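Local coordinates for protein lactaldehyde dehydrogenase (Escherichia coli, PDB 2IMP) that oxidises L-lactaldehyde irreversibly to L-lactate with NAD(+), and also acts on glycolaldehyde, in the breakdown of L-fucose and L-rhamnose, at residues A[432-437]-A[441-446]; A[270-275]-A[414-419]; A[110-115]-A[158-163]; A[257-262]-A[428-433]. All blocks are in the same frame, centred on the assembly; numbering follows the deposited sequence.

Contact 1: A[432-437]-A[441-446]. With LAC (lactic acid), chain E.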
loop_
_atom_site.group_PDB
_atom_site.type_symbol
_atom_site.label_atom_id
_atom_site.label_comp_id
_atom_site.label_asym_id
_atom_site.label_seq_id
_atom_site.Cartn_x
_atom_site.Cartn_y
_atom_site.Cartn_z
ATOM N N PHE A 432 -6.798 10.915 -20.081
ATOM C CA PHE A 432 -8.027 11.005 -19.306
ATOM C C PHE A 432 -7.983 10.231 -17.971
ATOM O O PHE A 432 -7.218 9.280 -17.824
ATOM C CB PHE A 432 -9.209 10.495 -20.147
ATOM C CG PHE A 432 -9.512 11.342 -21.353
ATOM C CD1 PHE A 432 -8.660 11.344 -22.455
ATOM C CD2 PHE A 432 -10.615 12.190 -21.361
ATOM C CE1 PHE A 432 -8.912 12.168 -23.546
ATOM C CE2 PHE A 432 -10.873 13.019 -22.452
ATOM C CZ PHE A 432 -10.017 13.014 -23.538
ATOM N N GLY A 433 -8.803 10.650 -17.014
ATOM C CA GLY A 433 -8.834 9.979 -15.725
ATOM C C GLY A 433 -9.449 8.597 -15.840
ATOM O O GLY A 433 -9.278 7.753 -14.956
ATOM N N GLU A 434 -10.170 8.371 -16.932
ATOM C CA GLU A 434 -10.815 7.091 -17.182
ATOM C C GLU A 434 -10.872 6.694 -18.670
ATOM O O GLU A 434 -11.110 7.533 -19.546
ATOM C CB GLU A 434 -12.251 7.093 -16.645
ATOM C CG GLU A 434 -12.399 7.419 -15.172
ATOM C CD GLU A 434 -13.858 7.493 -14.747
ATOM O OE1 GLU A 434 -14.695 7.923 -15.571
ATOM O OE2 GLU A 434 -14.160 7.136 -13.590
ATOM N N THR A 435 -10.649 5.414 -18.934
ATOM C CA THR A 435 -10.719 4.887 -20.284
ATOM C C THR A 435 -11.482 3.553 -20.345
ATOM O O THR A 435 -11.036 2.548 -19.786
ATOM C CB THR A 435 -9.316 4.659 -20.899
ATOM O OG1 THR A 435 -8.619 5.905 -21.001
ATOM C CG2 THR A 435 -9.445 4.058 -22.298
ATOM N N TYR A 436 -12.633 3.566 -21.002
ATOM C CA TYR A 436 -13.436 2.360 -21.140
ATOM C C TYR A 436 -13.178 1.611 -22.450
ATOM O O TYR A 436 -13.248 2.192 -23.532
ATOM C CB TYR A 436 -14.925 2.690 -21.041
ATOM C CG TYR A 436 -15.335 3.228 -19.699
ATOM C CD1 TYR A 436 -15.214 4.583 -19.405
ATOM C CD2 TYR A 436 -15.820 2.377 -18.708
ATOM C CE1 TYR A 436 -15.570 5.082 -18.156
ATOM C CE2 TYR A 436 -16.178 2.862 -17.455
ATOM C CZ TYR A 436 -16.049 4.216 -17.186
ATOM O OH TYR A 436 -16.398 4.703 -15.948
ATOM N N ILE A 437 -12.869 0.328 -22.332
ATOM C CA ILE A 437 -12.603 -0.494 -23.497
ATOM C C ILE A 437 -13.700 -1.550 -23.785
ATOM O O ILE A 437 -13.967 -2.430 -22.959
ATOM C CB ILE A 437 -11.243 -1.196 -23.356
ATOM C CG1 ILE A 437 -10.149 -0.142 -23.149
ATOM C CG2 ILE A 437 -10.949 -2.029 -24.604
ATOM C CD1 ILE A 437 -8.764 -0.720 -22.985
ATOM N N ASN A 441 -19.847 3.601 -20.676
ATOM C CA ASN A 441 -19.267 4.422 -19.619
ATOM C C ASN A 441 -20.081 4.488 -18.302
ATOM O O ASN A 441 -21.224 4.948 -18.290
ATOM C CB ASN A 441 -19.040 5.855 -20.119
ATOM C CG ASN A 441 -18.278 5.909 -21.428
ATOM O OD1 ASN A 441 -17.317 5.174 -21.631
ATOM N ND2 ASN A 441 -18.701 6.798 -22.321
ATOM N N PHE A 442 -19.464 4.027 -17.217
ATOM C CA PHE A 442 -20.065 4.038 -15.883
ATOM C C PHE A 442 -19.061 3.590 -14.790
ATOM O O PHE A 442 -18.727 2.410 -14.691
ATOM C CB PHE A 442 -21.306 3.140 -15.836
ATOM C CG PHE A 442 -22.190 3.379 -14.631
ATOM C CD1 PHE A 442 -23.339 2.620 -14.436
ATOM C CD2 PHE A 442 -21.878 4.368 -13.696
ATOM C CE1 PHE A 442 -24.170 2.843 -13.330
ATOM C CE2 PHE A 442 -22.699 4.599 -12.590
ATOM C CZ PHE A 442 -23.845 3.834 -12.405
ATOM N N GLU A 443 -18.596 4.545 -13.991
ATOM C CA GLU A 443 -17.614 4.261 -12.952
ATOM C C GLU A 443 -18.078 3.354 -11.792
ATOM O O GLU A 443 -19.188 3.485 -11.283
ATOM C CB GLU A 443 -17.065 5.571 -12.363
ATOM C CG GLU A 443 -18.101 6.420 -11.641
ATOM C CD GLU A 443 -18.705 7.493 -12.530
ATOM O OE1 GLU A 443 -19.021 7.195 -13.704
ATOM O OE2 GLU A 443 -18.871 8.637 -12.051
ATOM N N ALA A 444 -17.201 2.439 -11.401
ATOM C CA ALA A 444 -17.470 1.540 -10.292
ATOM C C ALA A 444 -17.190 2.227 -8.938
ATOM O O ALA A 444 -16.324 3.108 -8.858
ATOM C CB ALA A 444 -16.607 0.283 -10.426
ATOM N N MET A 445 -17.911 1.836 -7.891
ATOM C CA MET A 445 -17.676 2.460 -6.597
ATOM C C MET A 445 -16.250 2.243 -6.054
ATOM O O MET A 445 -15.752 3.059 -5.285
ATOM C CB MET A 445 -18.717 2.007 -5.565
ATOM C CG MET A 445 -18.824 0.508 -5.329
ATOM S SD MET A 445 -20.274 0.140 -4.287
ATOM C CE MET A 445 -21.588 0.197 -5.489
ATOM N N GLN A 446 -15.607 1.155 -6.477
ATOM C CA GLN A 446 -14.241 0.873 -6.042
ATOM C C GLN A 446 -13.145 1.477 -6.970
ATOM O O GLN A 446 -11.952 1.254 -6.761
ATOM C CB GLN A 446 -14.006 -0.642 -5.902
ATOM C CG GLN A 446 -14.107 -1.432 -7.202
ATOM C CD GLN A 446 -15.503 -1.989 -7.444
ATOM O OE1 GLN A 446 -16.501 -1.286 -7.291
ATOM N NE2 GLN A 446 -15.573 -3.258 -7.831
HETATM C C LAC E . -20.686 11.215 -12.553
HETATM C CA LAC E . -21.576 12.421 -12.546
HETATM C CB LAC E . -22.877 12.094 -11.793
HETATM O O LAC E . -19.582 11.259 -12.011
HETATM O OHN LAC E . -20.931 13.504 -11.854
HETATM O OXT LAC E . -21.085 10.109 -13.191
HETATM O O HOH W 1 -17.338 7.299 -15.927
#
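Tyr436 and Asn441 make the tight end of this contact: the CA of Asn441 sits 3.8 Å above the centroid of the Tyr436 ring and only 2° off its normal, a CH-pi contact over the face. The ring lies with its CG anti to the carbonyl carbon (chi1 -64°), which carries the hydroxyl to the peptide joining Phe442 and Glu443; there OH comes within 3.1 Å of Phe442 C. Toward the acidic end the fit is looser and wetter. Glu434 OE2 meets Glu443 only at its CB, 3.5 Å away, and a water bridges the polar ends. It donates to Glu434 OE1 (2.7 Å) and to Glu443 OE1 (2.8 Å) and accepts from Tyr436 OH, so it links two acidic groups and would probably ease any repulsion between them. Glu443, bent at chi2 (-95°), brings OE2 to 2.7 Å from O of the bound lactate and also salt-bridges Arg161, while Glu434 is held by Thr412 and His449. Replacing the tyrosine with an alanine here would probably open a gap under Asn441 and leave the water without its phenolic donor. Strand 434-437 pairs in parallel with strand 409-416 and, across the interface, with a strand of the second subunit, whose Tyr476 stacks on Tyr436; farther along the loop that carries Glu443, Met445 packs on helix 98-116.

Contact 2: A[270-275]-A[414-419]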
loop_
_atom_site.group_PDB
_atom_site.type_symbol
_atom_site.label_atom_id
_atom_site.label_comp_id
_atom_site.label_asym_id
_atom_site.label_seq_id
_atom_site.Cartn_x
_atom_site.Cartn_y
_atom_site.Cartn_z
ATOM N N VAL A 270 -22.235 0.516 -31.036
ATOM C CA VAL A 270 -23.470 1.284 -31.151
ATOM C C VAL A 270 -24.337 1.217 -29.880
ATOM O O VAL A 270 -24.826 2.238 -29.392
ATOM C CB VAL A 270 -24.323 0.809 -32.356
ATOM C CG1 VAL A 270 -25.643 1.566 -32.389
ATOM C CG2 VAL A 270 -23.558 1.035 -33.656
ATOM N N LYS A 271 -24.518 0.007 -29.363
ATOM C CA LYS A 271 -25.291 -0.179 -28.147
ATOM C C LYS A 271 -24.659 0.556 -26.945
ATOM O O LYS A 271 -25.347 1.223 -26.172
ATOM C CB LYS A 271 -25.416 -1.671 -27.827
ATOM C CG LYS A 271 -26.214 -1.960 -26.567
ATOM C CD LYS A 271 -26.300 -3.450 -26.273
ATOM C CE LYS A 271 -27.064 -3.703 -24.978
ATOM N NZ LYS A 271 -27.200 -5.160 -24.682
ATOM N N ALA A 272 -23.342 0.430 -26.815
ATOM C CA ALA A 272 -22.626 1.091 -25.736
ATOM C C ALA A 272 -22.765 2.626 -25.775
ATOM O O ALA A 272 -22.890 3.274 -24.740
ATOM C CB ALA A 272 -21.151 0.704 -25.778
ATOM N N ILE A 273 -22.752 3.186 -26.980
ATOM C CA ILE A 273 -22.877 4.626 -27.151
ATOM C C ILE A 273 -24.307 5.172 -26.933
ATOM O O ILE A 273 -24.483 6.253 -26.374
ATOM C CB ILE A 273 -22.370 5.059 -28.543
ATOM C CG1 ILE A 273 -20.873 4.760 -28.652
ATOM C CG2 ILE A 273 -22.627 6.541 -28.765
ATOM C CD1 ILE A 273 -20.250 5.183 -29.962
ATOM N N VAL A 274 -25.312 4.422 -27.374
ATOM C CA VAL A 274 -26.694 4.849 -27.190
ATOM C C VAL A 274 -27.251 4.501 -25.791
ATOM O O VAL A 274 -28.041 5.257 -25.224
ATOM C CB VAL A 274 -27.630 4.237 -28.260
ATOM C CG1 VAL A 274 -27.210 4.709 -29.641
ATOM C CG2 VAL A 274 -27.604 2.719 -28.177
ATOM N N ASP A 275 -26.827 3.357 -25.257
ATOM C CA ASP A 275 -27.256 2.934 -23.929
ATOM C C ASP A 275 -26.493 3.650 -22.797
ATOM O O ASP A 275 -26.652 3.342 -21.617
ATOM C CB ASP A 275 -27.130 1.415 -23.788
ATOM C CG ASP A 275 -28.260 0.675 -24.480
ATOM O OD1 ASP A 275 -29.429 0.870 -24.082
ATOM O OD2 ASP A 275 -27.987 -0.096 -25.423
ATOM N N SER A 414 -13.242 6.486 -24.166
ATOM C CA SER A 414 -13.547 5.116 -24.555
ATOM C C SER A 414 -13.102 4.731 -25.977
ATOM O O SER A 414 -13.024 5.575 -26.872
ATOM C CB SER A 414 -15.049 4.849 -24.418
ATOM O OG SER A 414 -15.791 5.554 -25.395
ATOM N N ILE A 415 -12.813 3.449 -26.164
ATOM C CA ILE A 415 -12.406 2.946 -27.464
ATOM C C ILE A 415 -12.896 1.513 -27.737
ATOM O O ILE A 415 -13.005 0.697 -26.818
ATOM C CB ILE A 415 -10.868 2.995 -27.630
ATOM C CG1 ILE A 415 -10.488 2.597 -29.060
ATOM C CG2 ILE A 415 -10.201 2.085 -26.616
ATOM C CD1 ILE A 415 -9.018 2.755 -29.385
ATOM N N TYR A 416 -13.204 1.237 -29.002
ATOM C CA TYR A 416 -13.681 -0.076 -29.421
ATOM C C TYR A 416 -12.807 -0.708 -30.505
ATOM O O TYR A 416 -12.710 -0.203 -31.619
ATOM C CB TYR A 416 -15.122 0.027 -29.906
ATOM C CG TYR A 416 -16.022 0.676 -28.890
ATOM C CD1 TYR A 416 -16.021 2.059 -28.717
ATOM C CD2 TYR A 416 -16.820 -0.094 -28.044
ATOM C CE1 TYR A 416 -16.789 2.663 -27.725
ATOM C CE2 TYR A 416 -17.592 0.501 -27.047
ATOM C CZ TYR A 416 -17.569 1.879 -26.895
ATOM O OH TYR A 416 -18.308 2.477 -25.899
ATOM N N THR A 417 -12.170 -1.814 -30.150
ATOM C CA THR A 417 -11.275 -2.510 -31.053
ATOM C C THR A 417 -10.980 -3.939 -30.571
ATOM O O THR A 417 -11.323 -4.299 -29.442
ATOM C CB THR A 417 -9.940 -1.734 -31.172
ATOM O OG1 THR A 417 -9.038 -2.428 -32.040
ATOM C CG2 THR A 417 -9.294 -1.590 -29.802
ATOM N N GLN A 418 -10.343 -4.735 -31.421
ATOM C CA GLN A 418 -10.024 -6.105 -31.055
ATOM C C GLN A 418 -8.515 -6.434 -31.150
ATOM O O GLN A 418 -8.095 -7.581 -30.942
ATOM C CB GLN A 418 -10.841 -7.063 -31.925
ATOM C CG GLN A 418 -12.321 -6.677 -31.982
ATOM C CD GLN A 418 -13.154 -7.675 -32.768
ATOM O OE1 GLN A 418 -14.171 -8.179 -32.260
ATOM N NE2 GLN A 418 -12.767 -7.948 -34.002
ATOM N N ASN A 419 -7.718 -5.412 -31.457
ATOM C CA ASN A 419 -6.275 -5.584 -31.583
ATOM C C ASN A 419 -5.474 -5.242 -30.289
ATOM O O ASN A 419 -5.548 -4.125 -29.766
ATOM C CB ASN A 419 -5.766 -4.747 -32.760
ATOM C CG ASN A 419 -4.272 -4.918 -33.004
ATOM O OD1 ASN A 419 -3.441 -4.375 -32.270
ATOM N ND2 ASN A 419 -3.926 -5.681 -34.038
#
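Tyr416 packing on Ala272 is a small, buried helix-on-sheet contact, joining strand 409-416 of a mixed, largely parallel sheet to helix 266-274, which covers one of its faces. No hydrogen bond crosses it. The methyl CB of Ala272 lies 3.4 Å from Tyr416 OH and 3.8 Å from Tyr416 CE2, meeting the ring obliquely at its hydroxyl end. Ile273 adds a looser touch, its CG1 4.4 Å from the same Tyr416 OH. With CG anti to the carbonyl carbon (chi1 -54°), the tyrosine spans most of the gap between strand and helix, the CA atoms of Ala272 and Tyr416 being 9.7 Å apart; the alanine's methyl takes up the end of the tyrosine. Past the strand, Asn419 provides the N-cap of helix 420-429, its OD1 accepting from Val422 N. Strand 257-260, helix 266-274 and strand 290-294 form a beta-alpha-beta crossover of the alpha/beta catalytic domain of aldehyde dehydrogenases, and Tyr416 reaches its helix from the adjacent parallel strand 409-416.

Contact 3: A[110-115]-A[158-163]. With LAC (lactic acid), chain E.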
loop_
_atom_site.group_PDB
_atom_site.type_symbol
_atom_site.label_atom_id
_atom_site.label_comp_id
_atom_site.label_asym_id
_atom_site.label_seq_id
_atom_site.Cartn_x
_atom_site.Cartn_y
_atom_site.Cartn_z
ATOM N N ASP A 110 -26.054 1.267 -1.788
ATOM C CA ASP A 110 -24.924 0.348 -1.861
ATOM C C ASP A 110 -23.581 1.093 -1.706
ATOM O O ASP A 110 -22.655 0.605 -1.064
ATOM C CB ASP A 110 -24.923 -0.422 -3.187
ATOM C CG ASP A 110 -26.126 -1.334 -3.338
ATOM O OD1 ASP A 110 -26.673 -1.792 -2.313
ATOM O OD2 ASP A 110 -26.516 -1.605 -4.489
ATOM N N TYR A 111 -23.506 2.283 -2.293
ATOM C CA TYR A 111 -22.301 3.100 -2.192
ATOM C C TYR A 111 -21.978 3.459 -0.728
ATOM O O TYR A 111 -20.835 3.349 -0.288
ATOM C CB TYR A 111 -22.471 4.371 -3.026
ATOM C CG TYR A 111 -21.220 5.210 -3.159
ATOM C CD1 TYR A 111 -20.860 6.119 -2.171
ATOM C CD2 TYR A 111 -20.419 5.120 -4.299
ATOM C CE1 TYR A 111 -19.737 6.927 -2.312
ATOM C CE2 TYR A 111 -19.294 5.924 -4.450
ATOM C CZ TYR A 111 -18.962 6.828 -3.454
ATOM O OH TYR A 111 -17.872 7.644 -3.611
ATOM N N ILE A 112 -23.003 3.881 0.008
ATOM C CA ILE A 112 -22.830 4.214 1.419
ATOM C C ILE A 112 -22.320 2.996 2.224
ATOM O O ILE A 112 -21.386 3.111 3.007
ATOM C CB ILE A 112 -24.157 4.739 2.038
ATOM C CG1 ILE A 112 -24.532 6.079 1.383
ATOM C CG2 ILE A 112 -24.014 4.884 3.552
ATOM C CD1 ILE A 112 -25.839 6.706 1.877
ATOM N N ASP A 113 -22.948 1.842 2.013
ATOM C CA ASP A 113 -22.512 0.621 2.675
ATOM C C ASP A 113 -21.046 0.296 2.320
ATOM O O ASP A 113 -20.250 -0.053 3.189
ATOM C CB ASP A 113 -23.392 -0.570 2.272
ATOM C CG ASP A 113 -24.734 -0.580 2.988
ATOM O OD1 ASP A 113 -24.851 0.040 4.067
ATOM O OD2 ASP A 113 -25.672 -1.230 2.475
ATOM N N TYR A 114 -20.726 0.406 1.032
ATOM C CA TYR A 114 -19.364 0.171 0.568
ATOM C C TYR A 114 -18.360 1.083 1.303
ATOM O O TYR A 114 -17.343 0.614 1.819
ATOM C CB TYR A 114 -19.266 0.400 -0.949
ATOM C CG TYR A 114 -17.845 0.553 -1.451
ATOM C CD1 TYR A 114 -17.001 -0.550 -1.592
ATOM C CD2 TYR A 114 -17.324 1.816 -1.716
ATOM C CE1 TYR A 114 -15.660 -0.387 -1.977
ATOM C CE2 TYR A 114 -15.999 1.990 -2.093
ATOM C CZ TYR A 114 -15.173 0.892 -2.219
ATOM O OH TYR A 114 -13.858 1.097 -2.556
ATOM N N MET A 115 -18.669 2.376 1.354
ATOM C CA MET A 115 -17.806 3.324 2.052
ATOM C C MET A 115 -17.666 3.026 3.561
ATOM O O MET A 115 -16.577 3.136 4.125
ATOM C CB MET A 115 -18.318 4.751 1.852
ATOM C CG MET A 115 -17.952 5.349 0.497
ATOM S SD MET A 115 -16.157 5.581 0.309
ATOM C CE MET A 115 -16.015 5.764 -1.447
ATOM N N LEU A 158 -24.863 11.961 -5.508
ATOM C CA LEU A 158 -23.813 12.891 -5.135
ATOM C C LEU A 158 -23.829 13.311 -3.652
ATOM O O LEU A 158 -22.798 13.718 -3.115
ATOM C CB LEU A 158 -23.823 14.108 -6.055
ATOM C CG LEU A 158 -23.285 13.742 -7.446
ATOM C CD1 LEU A 158 -23.342 14.944 -8.353
ATOM C CD2 LEU A 158 -21.851 13.249 -7.335
ATOM N N ILE A 159 -24.989 13.221 -3.004
ATOM C CA ILE A 159 -25.028 13.512 -1.579
ATOM C C ILE A 159 -24.126 12.495 -0.844
ATOM O O ILE A 159 -23.268 12.853 -0.047
ATOM C CB ILE A 159 -26.451 13.351 -0.984
ATOM C CG1 ILE A 159 -27.419 14.365 -1.592
ATOM C CG2 ILE A 159 -26.401 13.534 0.522
ATOM C CD1 ILE A 159 -28.872 14.099 -1.207
ATOM N N ALA A 160 -24.351 11.223 -1.157
ATOM C CA ALA A 160 -23.597 10.133 -0.565
ATOM C C ALA A 160 -22.124 10.129 -0.991
ATOM O O ALA A 160 -21.234 9.877 -0.179
ATOM C CB ALA A 160 -24.243 8.794 -0.930
ATOM N N ARG A 161 -21.887 10.415 -2.267
ATOM C CA ARG A 161 -20.527 10.433 -2.781
ATOM C C ARG A 161 -19.600 11.353 -1.966
ATOM O O ARG A 161 -18.388 11.131 -1.898
ATOM C CB ARG A 161 -20.524 10.862 -4.243
ATOM C CG ARG A 161 -19.201 10.612 -4.957
ATOM C CD ARG A 161 -19.289 11.026 -6.422
ATOM N NE ARG A 161 -18.831 9.964 -7.307
ATOM C CZ ARG A 161 -18.897 10.008 -8.633
ATOM N NH1 ARG A 161 -19.404 11.075 -9.247
ATOM N NH2 ARG A 161 -18.462 8.978 -9.350
ATOM N N LYS A 162 -20.187 12.379 -1.353
ATOM C CA LYS A 162 -19.405 13.292 -0.534
ATOM C C LYS A 162 -19.533 13.027 0.988
ATOM O O LYS A 162 -18.531 12.912 1.668
ATOM C CB LYS A 162 -19.780 14.748 -0.850
ATOM C CG LYS A 162 -19.630 15.101 -2.326
ATOM C CD LYS A 162 -20.011 16.547 -2.619
ATOM C CE LYS A 162 -20.097 16.798 -4.126
ATOM N NZ LYS A 162 -18.822 16.506 -4.842
ATOM N N MET A 163 -20.761 12.896 1.492
ATOM C CA MET A 163 -20.972 12.669 2.921
ATOM C C MET A 163 -20.506 11.299 3.484
ATOM O O MET A 163 -20.048 11.229 4.624
ATOM C CB MET A 163 -22.453 12.904 3.288
ATOM C CG MET A 163 -23.425 11.781 2.922
ATOM S SD MET A 163 -23.435 10.385 4.093
ATOM C CE MET A 163 -24.347 11.076 5.460
HETATM C C LAC E . -20.686 11.215 -12.553
HETATM C CA LAC E . -21.576 12.421 -12.546
HETATM C CB LAC E . -22.877 12.094 -11.793
HETATM O O LAC E . -19.582 11.259 -12.011
HETATM O OHN LAC E . -20.931 13.504 -11.854
HETATM O OXT LAC E . -21.085 10.109 -13.191
HETATM O O HOH W 2 -15.684 9.602 -2.800
#
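Tyr111 and Arg161 face each other across a nearly parallel helix pair (8° between the axes, 9.4 Å apart) that flanks the lactate site. On one side of the pair, the methyl of Ala160 receives Ile112, whose CG1 comes to 3.6 Å from Ala160 CB. Beside it the Tyr111 ring meets the next residue obliquely, CE1 lying 3.6 Å from Arg161 CA, while its hydroxyl rests against the arginine stem, OH to CG 3.5 Å. Ring and guanidinium planes stand 78° apart. A water donates to both Tyr111 OH and Arg161 O, and the hydroxyl is also hydrogen-bonded to Asp461. Were a phenylalanine to take this place, Asp461 OD1 and the water would probably each lose the phenolic partner they share. Extended through chi2 and bent at chi3 (-129°), Arg161 offers NH1 in the guanidinium plane to lactate O, an almost straight bond of 2.8 Å. Its NH2 salt-bridges Asp461 OD2 and Glu443 OE2; the aspartate, gripping the tyrosine too, probably helps the glutamate fix how the guanidinium is turned toward the carboxylate of lactate, the reaction product.

Contact 4: A[257-262]-A[428-433]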
loop_
_atom_site.group_PDB
_atom_site.type_symbol
_atom_site.label_atom_id
_atom_site.label_comp_id
_atom_site.label_asym_id
_atom_site.label_seq_id
_atom_site.Cartn_x
_atom_site.Cartn_y
_atom_site.Cartn_z
ATOM N N PRO A 257 -14.893 11.655 -25.105
ATOM C CA PRO A 257 -14.781 11.211 -26.493
ATOM C C PRO A 257 -14.809 9.672 -26.622
ATOM O O PRO A 257 -14.332 8.955 -25.741
ATOM C CB PRO A 257 -13.443 11.797 -26.926
ATOM C CG PRO A 257 -12.622 11.635 -25.684
ATOM C CD PRO A 257 -13.581 12.097 -24.592
ATOM N N ALA A 258 -15.379 9.197 -27.724
ATOM C CA ALA A 258 -15.459 7.771 -28.019
ATOM C C ALA A 258 -14.790 7.418 -29.364
ATOM O O ALA A 258 -15.088 8.028 -30.388
ATOM C CB ALA A 258 -16.916 7.325 -28.033
ATOM N N ILE A 259 -13.881 6.451 -29.342
ATOM C CA ILE A 259 -13.179 6.038 -30.547
ATOM C C ILE A 259 -13.590 4.649 -31.088
ATOM O O ILE A 259 -13.379 3.624 -30.435
ATOM C CB ILE A 259 -11.655 6.030 -30.323
ATOM C CG1 ILE A 259 -11.185 7.428 -29.924
ATOM C CG2 ILE A 259 -10.937 5.581 -31.590
ATOM C CD1 ILE A 259 -9.713 7.497 -29.591
ATOM N N VAL A 260 -14.172 4.644 -32.282
ATOM C CA VAL A 260 -14.601 3.411 -32.930
ATOM C C VAL A 260 -13.670 2.988 -34.088
ATOM O O VAL A 260 -13.674 3.608 -35.147
ATOM C CB VAL A 260 -16.032 3.556 -33.499
ATOM C CG1 VAL A 260 -16.525 2.208 -34.022
ATOM C CG2 VAL A 260 -16.967 4.106 -32.430
ATOM N N MET A 261 -12.873 1.949 -33.869
ATOM C CA MET A 261 -11.966 1.465 -34.901
ATOM C C MET A 261 -12.666 0.579 -35.955
ATOM O O MET A 261 -13.794 0.134 -35.744
ATOM C CB MET A 261 -10.815 0.687 -34.260
ATOM C CG MET A 261 -10.007 1.495 -33.257
ATOM S SD MET A 261 -9.358 3.034 -33.946
ATOM C CE MET A 261 -7.924 2.413 -34.830
ATOM N N ASP A 262 -12.008 0.343 -37.084
ATOM C CA ASP A 262 -12.610 -0.494 -38.115
ATOM C C ASP A 262 -12.844 -1.941 -37.644
ATOM O O ASP A 262 -13.878 -2.538 -37.934
ATOM C CB ASP A 262 -11.747 -0.508 -39.385
ATOM C CG ASP A 262 -11.741 0.831 -40.112
ATOM O OD1 ASP A 262 -12.782 1.522 -40.107
ATOM O OD2 ASP A 262 -10.698 1.184 -40.702
ATOM N N LYS A 428 -2.192 4.092 -23.422
ATOM C CA LYS A 428 -1.002 4.901 -23.227
ATOM C C LYS A 428 -1.126 6.336 -23.800
ATOM O O LYS A 428 -0.626 7.285 -23.213
ATOM C CB LYS A 428 0.212 4.199 -23.852
ATOM C CG LYS A 428 1.544 4.878 -23.546
ATOM C CD LYS A 428 2.732 4.055 -24.038
ATOM C CE LYS A 428 4.057 4.661 -23.574
ATOM N NZ LYS A 428 5.246 3.829 -23.952
ATOM N N GLY A 429 -1.821 6.471 -24.925
ATOM C CA GLY A 429 -1.969 7.776 -25.553
ATOM C C GLY A 429 -3.081 8.679 -25.046
ATOM O O GLY A 429 -2.947 9.903 -25.081
ATOM N N LEU A 430 -4.180 8.092 -24.585
ATOM C CA LEU A 430 -5.307 8.875 -24.080
ATOM C C LEU A 430 -5.047 9.574 -22.717
ATOM O O LEU A 430 -4.746 8.923 -21.715
ATOM C CB LEU A 430 -6.555 7.981 -23.984
ATOM C CG LEU A 430 -7.173 7.632 -25.346
ATOM C CD1 LEU A 430 -8.257 6.583 -25.206
ATOM C CD2 LEU A 430 -7.743 8.896 -25.962
ATOM N N LYS A 431 -5.169 10.894 -22.699
ATOM C CA LYS A 431 -4.944 11.658 -21.478
ATOM C C LYS A 431 -6.244 11.962 -20.684
ATOM O O LYS A 431 -6.714 13.097 -20.633
ATOM C CB LYS A 431 -4.202 12.951 -21.828
ATOM C CG LYS A 431 -2.847 12.685 -22.474
ATOM C CD LYS A 431 -2.206 13.947 -23.030
ATOM C CE LYS A 431 -0.921 13.606 -23.783
ATOM N NZ LYS A 431 -0.294 14.775 -24.463
ATOM N N PHE A 432 -6.798 10.915 -20.081
ATOM C CA PHE A 432 -8.027 11.005 -19.306
ATOM C C PHE A 432 -7.983 10.231 -17.971
ATOM O O PHE A 432 -7.218 9.280 -17.824
ATOM C CB PHE A 432 -9.209 10.495 -20.147
ATOM C CG PHE A 432 -9.512 11.342 -21.353
ATOM C CD1 PHE A 432 -8.660 11.344 -22.455
ATOM C CD2 PHE A 432 -10.615 12.190 -21.361
ATOM C CE1 PHE A 432 -8.912 12.168 -23.546
ATOM C CE2 PHE A 432 -10.873 13.019 -22.452
ATOM C CZ PHE A 432 -10.017 13.014 -23.538
ATOM N N GLY A 433 -8.803 10.650 -17.014
ATOM C CA GLY A 433 -8.834 9.979 -15.725
ATOM C C GLY A 433 -9.449 8.597 -15.840
ATOM O O GLY A 433 -9.278 7.753 -14.956
#
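Pro257 and Phe432 carry the first of two apolar contacts that join strand 257-260 to the turn leaving helix 420-429. The two side chains approach from opposite directions, and the pyrrolidine meets the ring obliquely at its far end, with Pro257 CD 3.6 Å from Phe432 CE2 and Pro257 CG equally near Phe432 CZ. The second pair is slacker: Ile259 CD1 and Leu430 CD2 are 4.4 Å apart. Phe432 has CG anti to the carbonyl carbon (chi1 -65°), which sends the ring across to the proline.

Polar bonds do not cross between the segments but shape the turn itself. Leu430 is the first residue to leave the helix, and a weak bond of 3.3 Å runs from Phe432 N back to Leu430 O. Asn405 binds both Gly429 O and Lys431 N. Arg453 bonds to Lys431 O and makes a cation-pi contact with the Phe432 ring.

In the sheet, strand 409-416 lies between strands 257-260 and 434-437, and its Ser413 touches both Leu430 and Phe432. Because strands 409-416 and 434-437 pair in parallel, they and helix 420-429 make a beta-alpha-beta crossover, with its return turn packed over the sheet as far as the second strand along, an arrangement found in open alpha/beta sheets such as this one.

How the contacts relate
Contact 3 comes first along the chain and closes before the others open; contact 4 then opens at strand 257-260, contact 2 opens and closes within its span, and contact 1 follows, sharing Phe432 and Gly433 with contact 4. Contacts 1, 2 and 4 gather on one sheet, their centres 11 to 14 Å apart, where strands 257-260, 409-416 and 434-437 run side by side. Contacts 2 and 4 lie on its opposite faces. Contact 3 is about 29 Å from both, between centres, but about 17 Å from contact 1, which it meets through the salt bridge of Arg161 with Glu443. Lactate touches contacts 1 and 3, so the active-site pocket, here holding product, joins the loop after strand 434-437 to the helix pair.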